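Local coordinates for protein folylpolyglutamate synthase (FolC) (Helicobacter pylori, PDB 6K8C) that probably adds glutamate to dihydropteroate and to tetrahydrofolates in ATP-dependent reactions, making dihydrofolate and folylpolyglutamates, at residues 69-81 and 129-143. Numbering follows the deposited sequence.
Sequences LADQNFKVLHFTS and AVMLAKDCDYLVLEA
Asp137 takes the backbone N of Lys75 on OD2 at 2.7 Å, a nearly straight bond (171°) to the anti lone pair. The same OD2 lies at the edge of the Phe74 ring. Lys75 O accepts in return from the backbone N of both Asp137 and Tyr138. Tyr138 turns its ring edge to a face of Phe74, with planes 78° apart and CE2 3.7 Å from Phe74 CG. Leu69 CD2 sits over a face of Tyr138, 4.3 Å from the ring centroid.

Strands 76-79 and 138-142 run parallel and are neighbours in the central sheet of the Mur ligase middle domain, a P-loop NTPase-type fold. Helices cover both faces. Val76, His78, Tyr138 and Val140 point to the side of helix 58-70. Leu77 and Phe79 point to the side of helix 121-132, where Ala129 CB lies over the Phe79 ring, 3.6 Å from CD1. Leu77 CG is anti to the backbone N (chi1 -171°), which carries the side chain toward helix 121-132. There CD1 meets Leu132 CB at 3.4 Å, closer than usual for two carbons, with chi2 off a staggered position.

Beyond Phe79, Glu142 OE1 receives Ser81 N from above the carboxylate plane at 3.3 Å. A water links Glu142 OE2 to His78 NE2. Arg63 NE is hydrogen-bonded to His78 ND1.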
loop_
_atom_site.group_PDB
_atom_site.type_symbol
_atom_site.label_atom_id
_atom_site.label_comp_id
_atom_site.label_asym_id
_atom_site.label_seq_id
_atom_site.Cartn_x
_atom_site.Cartn_y
_atom_site.Cartn_z
ATOM N N LEU A 69 3.356 -4.558 -16.681
ATOM C CA LEU A 69 3.272 -5.958 -17.086
ATOM C C LEU A 69 1.964 -6.240 -17.814
ATOM O O LEU A 69 1.952 -6.922 -18.848
ATOM C CB LEU A 69 3.421 -6.865 -15.862
ATOM C CG LEU A 69 4.796 -6.807 -15.193
ATOM C CD1 LEU A 69 4.779 -7.471 -13.819
ATOM C CD2 LEU A 69 5.838 -7.455 -16.086
ATOM N N ALA A 70 0.851 -5.713 -17.294
ATOM C CA ALA A 70 -0.439 -5.897 -17.953
ATOM C C ALA A 70 -0.442 -5.307 -19.356
ATOM O O ALA A 70 -1.111 -5.840 -20.248
ATOM C CB ALA A 70 -1.553 -5.270 -17.111
ATOM N N ASP A 71 0.305 -4.220 -19.570
ATOM C CA ASP A 71 0.415 -3.614 -20.894
ATOM C C ASP A 71 1.158 -4.501 -21.886
ATOM O O ASP A 71 1.078 -4.256 -23.094
ATOM C CB ASP A 71 1.118 -2.261 -20.799
ATOM C CG ASP A 71 0.149 -1.100 -20.794
ATOM O OD1 ASP A 71 -1.069 -1.346 -20.918
ATOM O OD2 ASP A 71 0.601 0.058 -20.660
ATOM N N GLN A 72 1.893 -5.504 -21.408
ATOM C CA GLN A 72 2.500 -6.505 -22.270
ATOM C C GLN A 72 1.633 -7.744 -22.420
ATOM O O GLN A 72 2.140 -8.799 -22.818
ATOM C CB GLN A 72 3.883 -6.889 -21.743
ATOM C CG GLN A 72 4.840 -5.724 -21.684
ATOM C CD GLN A 72 5.051 -5.093 -23.050
ATOM O OE1 GLN A 72 5.130 -5.789 -24.061
ATOM N NE2 GLN A 72 5.135 -3.769 -23.086
ATOM N N ASN A 73 0.342 -7.634 -22.099
ATOM C CA ASN A 73 -0.615 -8.735 -22.212
ATOM C C ASN A 73 -0.261 -9.885 -21.272
ATOM O O ASN A 73 -0.448 -11.058 -21.599
ATOM C CB ASN A 73 -0.735 -9.226 -23.658
ATOM C CG ASN A 73 -2.050 -9.930 -23.926
ATOM O OD1 ASN A 73 -3.054 -9.674 -23.258
ATOM N ND2 ASN A 73 -2.051 -10.829 -24.902
ATOM N N PHE A 74 0.252 -9.554 -20.091
ATOM C CA PHE A 74 0.480 -10.546 -19.052
ATOM C C PHE A 74 -0.646 -10.490 -18.029
ATOM O O PHE A 74 -1.204 -9.425 -17.747
ATOM C CB PHE A 74 1.821 -10.331 -18.348
ATOM C CG PHE A 74 3.011 -10.740 -19.167
ATOM C CD1 PHE A 74 3.153 -12.047 -19.605
ATOM C CD2 PHE A 74 3.993 -9.819 -19.488
ATOM C CE1 PHE A 74 4.251 -12.425 -20.358
ATOM C CE2 PHE A 74 5.092 -10.188 -20.237
ATOM C CZ PHE A 74 5.223 -11.490 -20.676
ATOM N N LYS A 75 -0.979 -11.654 -17.481
ATOM C CA LYS A 75 -1.948 -11.751 -16.399
ATOM C C LYS A 75 -1.216 -11.545 -15.078
ATOM O O LYS A 75 -0.248 -12.255 -14.785
ATOM C CB LYS A 75 -2.660 -13.103 -16.430
ATOM C CG LYS A 75 -3.622 -13.257 -17.597
ATOM C CD LYS A 75 -4.526 -14.471 -17.411
ATOM C CE LYS A 75 -4.498 -15.384 -18.629
ATOM N NZ LYS A 75 -4.444 -16.824 -18.242
ATOM N N VAL A 76 -1.664 -10.568 -14.293
ATOM C CA VAL A 76 -0.973 -10.164 -13.075
ATOM C C VAL A 76 -1.987 -9.976 -11.954
ATOM O O VAL A 76 -3.049 -9.379 -12.158
ATOM C CB VAL A 76 -0.173 -8.856 -13.280
ATOM C CG1 VAL A 76 0.672 -8.544 -12.045
ATOM C CG2 VAL A 76 0.699 -8.941 -14.524
ATOM N N LEU A 77 -1.645 -10.453 -10.762
ATOM C CA LEU A 77 -2.381 -10.123 -9.552
ATOM C C LEU A 77 -1.492 -9.298 -8.636
ATOM O O LEU A 77 -0.359 -9.694 -8.344
ATOM C CB LEU A 77 -2.854 -11.377 -8.814
ATOM C CG LEU A 77 -3.819 -11.035 -7.672
ATOM C CD1 LEU A 77 -4.910 -12.085 -7.600
ATOM C CD2 LEU A 77 -3.113 -10.907 -6.325
ATOM N N HIS A 78 -2.017 -8.168 -8.172
ATOM C CA HIS A 78 -1.323 -7.298 -7.235
ATOM C C HIS A 78 -2.011 -7.402 -5.881
ATOM O O HIS A 78 -3.176 -7.015 -5.739
ATOM C CB HIS A 78 -1.313 -5.851 -7.725
ATOM C CG HIS A 78 -0.506 -4.930 -6.867
ATOM N ND1 HIS A 78 -0.696 -3.565 -6.852
ATOM C CD2 HIS A 78 0.504 -5.179 -6.001
ATOM C CE1 HIS A 78 0.168 -3.011 -6.020
ATOM N NE2 HIS A 78 0.908 -3.967 -5.490
ATOM N N PHE A 79 -1.288 -7.921 -4.898
ATOM C CA PHE A 79 -1.799 -8.159 -3.553
ATOM C C PHE A 79 -1.267 -7.068 -2.632
ATOM O O PHE A 79 -0.054 -6.944 -2.467
ATOM C CB PHE A 79 -1.349 -9.539 -3.076
ATOM C CG PHE A 79 -1.692 -9.848 -1.646
ATOM C CD1 PHE A 79 -3.009 -9.892 -1.227
ATOM C CD2 PHE A 79 -0.687 -10.132 -0.732
ATOM C CE1 PHE A 79 -3.319 -10.200 0.084
ATOM C CE2 PHE A 79 -0.990 -10.440 0.581
ATOM C CZ PHE A 79 -2.305 -10.475 0.987
ATOM N N THR A 80 -2.165 -6.282 -2.036
ATOM C CA THR A 80 -1.774 -5.160 -1.188
ATOM C C THR A 80 -2.480 -5.246 0.157
ATOM O O THR A 80 -3.390 -6.050 0.356
ATOM C CB THR A 80 -2.097 -3.814 -1.847
ATOM O OG1 THR A 80 -3.514 -3.715 -2.051
ATOM C CG2 THR A 80 -1.386 -3.693 -3.179
ATOM N N SER A 81 -2.054 -4.400 1.094
ATOM C CA SER A 81 -2.708 -4.332 2.394
ATOM C C SER A 81 -2.391 -2.983 3.020
ATOM O O SER A 81 -1.353 -2.393 2.705
ATOM C CB SER A 81 -2.246 -5.475 3.310
ATOM O OG SER A 81 -0.906 -5.285 3.720
ATOM N N ALA A 129 -4.937 -14.653 -2.176
ATOM C CA ALA A 129 -4.196 -14.076 -3.295
ATOM C C ALA A 129 -3.593 -15.164 -4.176
ATOM O O ALA A 129 -3.671 -15.091 -5.407
ATOM C CB ALA A 129 -3.106 -13.132 -2.777
ATOM N N VAL A 130 -2.984 -16.182 -3.562
ATOM C CA VAL A 130 -2.385 -17.263 -4.342
ATOM C C VAL A 130 -3.456 -18.021 -5.113
ATOM O O VAL A 130 -3.251 -18.398 -6.274
ATOM C CB VAL A 130 -1.578 -18.204 -3.430
ATOM C CG1 VAL A 130 -0.949 -19.339 -4.254
ATOM C CG2 VAL A 130 -0.521 -17.428 -2.670
ATOM N N MET A 131 -4.613 -18.260 -4.486
ATOM C CA MET A 131 -5.707 -18.934 -5.182
ATOM C C MET A 131 -6.173 -18.115 -6.379
ATOM O O MET A 131 -6.381 -18.649 -7.478
ATOM C CB MET A 131 -6.873 -19.184 -4.220
ATOM C CG MET A 131 -6.704 -20.397 -3.323
ATOM S SD MET A 131 -6.756 -21.965 -4.224
ATOM C CE MET A 131 -8.432 -21.934 -4.852
ATOM N N LEU A 132 -6.337 -16.806 -6.182
ATOM C CA LEU A 132 -6.797 -15.939 -7.257
ATOM C C LEU A 132 -5.782 -15.816 -8.384
ATOM O O LEU A 132 -6.178 -15.522 -9.516
ATOM C CB LEU A 132 -7.120 -14.555 -6.704
ATOM C CG LEU A 132 -8.329 -14.479 -5.780
ATOM C CD1 LEU A 132 -8.403 -13.110 -5.125
ATOM C CD2 LEU A 132 -9.600 -14.780 -6.551
ATOM N N ALA A 133 -4.496 -16.033 -8.103
ATOM C CA ALA A 133 -3.433 -15.868 -9.088
ATOM C C ALA A 133 -3.010 -17.186 -9.729
ATOM O O ALA A 133 -1.961 -17.235 -10.380
ATOM C CB ALA A 133 -2.220 -15.191 -8.445
ATOM N N LYS A 134 -3.813 -18.243 -9.567
ATOM C CA LYS A 134 -3.459 -19.574 -10.056
ATOM C C LYS A 134 -3.009 -19.561 -11.514
ATOM O O LYS A 134 -2.044 -20.245 -11.878
ATOM C CB LYS A 134 -4.659 -20.512 -9.883
ATOM C CG LYS A 134 -4.449 -21.928 -10.405
ATOM C CD LYS A 134 -5.789 -22.645 -10.540
ATOM C CE LYS A 134 -5.674 -24.123 -10.215
ATOM N NZ LYS A 134 -4.572 -24.772 -10.976
ATOM N N ASP A 135 -3.697 -18.799 -12.363
ATOM C CA ASP A 135 -3.402 -18.759 -13.790
ATOM C C ASP A 135 -2.764 -17.444 -14.222
ATOM O O ASP A 135 -2.847 -17.076 -15.400
ATOM C CB ASP A 135 -4.668 -19.016 -14.605
ATOM C CG ASP A 135 -5.281 -20.369 -14.309
ATOM O OD1 ASP A 135 -4.540 -21.374 -14.346
ATOM O OD2 ASP A 135 -6.496 -20.422 -14.032
ATOM N N CYS A 136 -2.125 -16.730 -13.301
ATOM C CA CYS A 136 -1.467 -15.476 -13.632
ATOM C C CYS A 136 -0.043 -15.722 -14.105
ATOM O O CYS A 136 0.589 -16.726 -13.763
ATOM C CB CYS A 136 -1.452 -14.535 -12.425
ATOM S SG CYS A 136 -3.024 -13.744 -12.119
ATOM N N ASP A 137 0.464 -14.782 -14.904
ATOM C CA ASP A 137 1.870 -14.821 -15.275
ATOM C C ASP A 137 2.758 -14.252 -14.178
ATOM O O ASP A 137 3.892 -14.712 -14.000
ATOM C CB ASP A 137 2.085 -14.051 -16.580
ATOM C CG ASP A 137 1.271 -14.615 -17.724
ATOM O OD1 ASP A 137 1.528 -15.770 -18.108
ATOM O OD2 ASP A 137 0.369 -13.914 -18.225
ATOM N N TYR A 138 2.265 -13.257 -13.444
ATOM C CA TYR A 138 3.045 -12.590 -12.415
ATOM C C TYR A 138 2.165 -12.348 -11.201
ATOM O O TYR A 138 0.972 -12.055 -11.333
ATOM C CB TYR A 138 3.624 -11.253 -12.912
ATOM C CG TYR A 138 4.670 -11.423 -13.990
ATOM C CD1 TYR A 138 6.011 -11.586 -13.666
ATOM C CD2 TYR A 138 4.313 -11.432 -15.335
ATOM C CE1 TYR A 138 6.971 -11.750 -14.654
ATOM C CE2 TYR A 138 5.259 -11.600 -16.323
ATOM C CZ TYR A 138 6.586 -11.760 -15.981
ATOM O OH TYR A 138 7.535 -11.923 -16.971
ATOM N N LEU A 139 2.765 -12.477 -10.025
ATOM C CA LEU A 139 2.112 -12.171 -8.758
ATOM C C LEU A 139 2.966 -11.128 -8.052
ATOM O O LEU A 139 4.101 -11.416 -7.654
ATOM C CB LEU A 139 1.947 -13.430 -7.910
ATOM C CG LEU A 139 1.445 -13.219 -6.480
ATOM C CD1 LEU A 139 0.091 -12.529 -6.487
ATOM C CD2 LEU A 139 1.379 -14.546 -5.735
ATOM N N VAL A 140 2.445 -9.909 -7.944
ATOM C CA VAL A 140 3.125 -8.815 -7.257
ATOM C C VAL A 140 2.602 -8.812 -5.827
ATOM O O VAL A 140 1.444 -8.464 -5.578
ATOM C CB VAL A 140 2.902 -7.465 -7.954
ATOM C CG1 VAL A 140 3.721 -6.367 -7.263
ATOM C CG2 VAL A 140 3.312 -7.549 -9.426
ATOM N N LEU A 141 3.463 -9.204 -4.894
ATOM C CA LEU A 141 3.082 -9.594 -3.541
ATOM C C LEU A 141 3.674 -8.594 -2.556
ATOM O O LEU A 141 4.889 -8.587 -2.326
ATOM C CB LEU A 141 3.582 -11.009 -3.252
ATOM C CG LEU A 141 2.944 -11.886 -2.179
ATOM C CD1 LEU A 141 1.540 -12.295 -2.575
ATOM C CD2 LEU A 141 3.819 -13.108 -1.963
ATOM N N GLU A 142 2.822 -7.762 -1.974
ATOM C CA GLU A 142 3.267 -6.779 -0.994
ATOM C C GLU A 142 3.393 -7.431 0.375
ATOM O O GLU A 142 2.470 -8.114 0.835
ATOM C CB GLU A 142 2.277 -5.621 -0.935
ATOM C CG GLU A 142 2.697 -4.461 -0.061
ATOM C CD GLU A 142 1.630 -3.389 -0.014
ATOM O OE1 GLU A 142 0.985 -3.237 1.043
ATOM O OE2 GLU A 142 1.424 -2.711 -1.041
ATOM N N ALA A 143 4.531 -7.222 1.026
ATOM C CA ALA A 143 4.723 -7.764 2.363
ATOM C C ALA A 143 3.823 -7.047 3.363
ATOM O O ALA A 143 3.504 -5.863 3.214
ATOM C CB ALA A 143 6.187 -7.638 2.789
HETATM O O HOH W 1 2.647 -3.098 -3.395
HETATM O O HOH W 2 -0.170 -7.146 1.208
#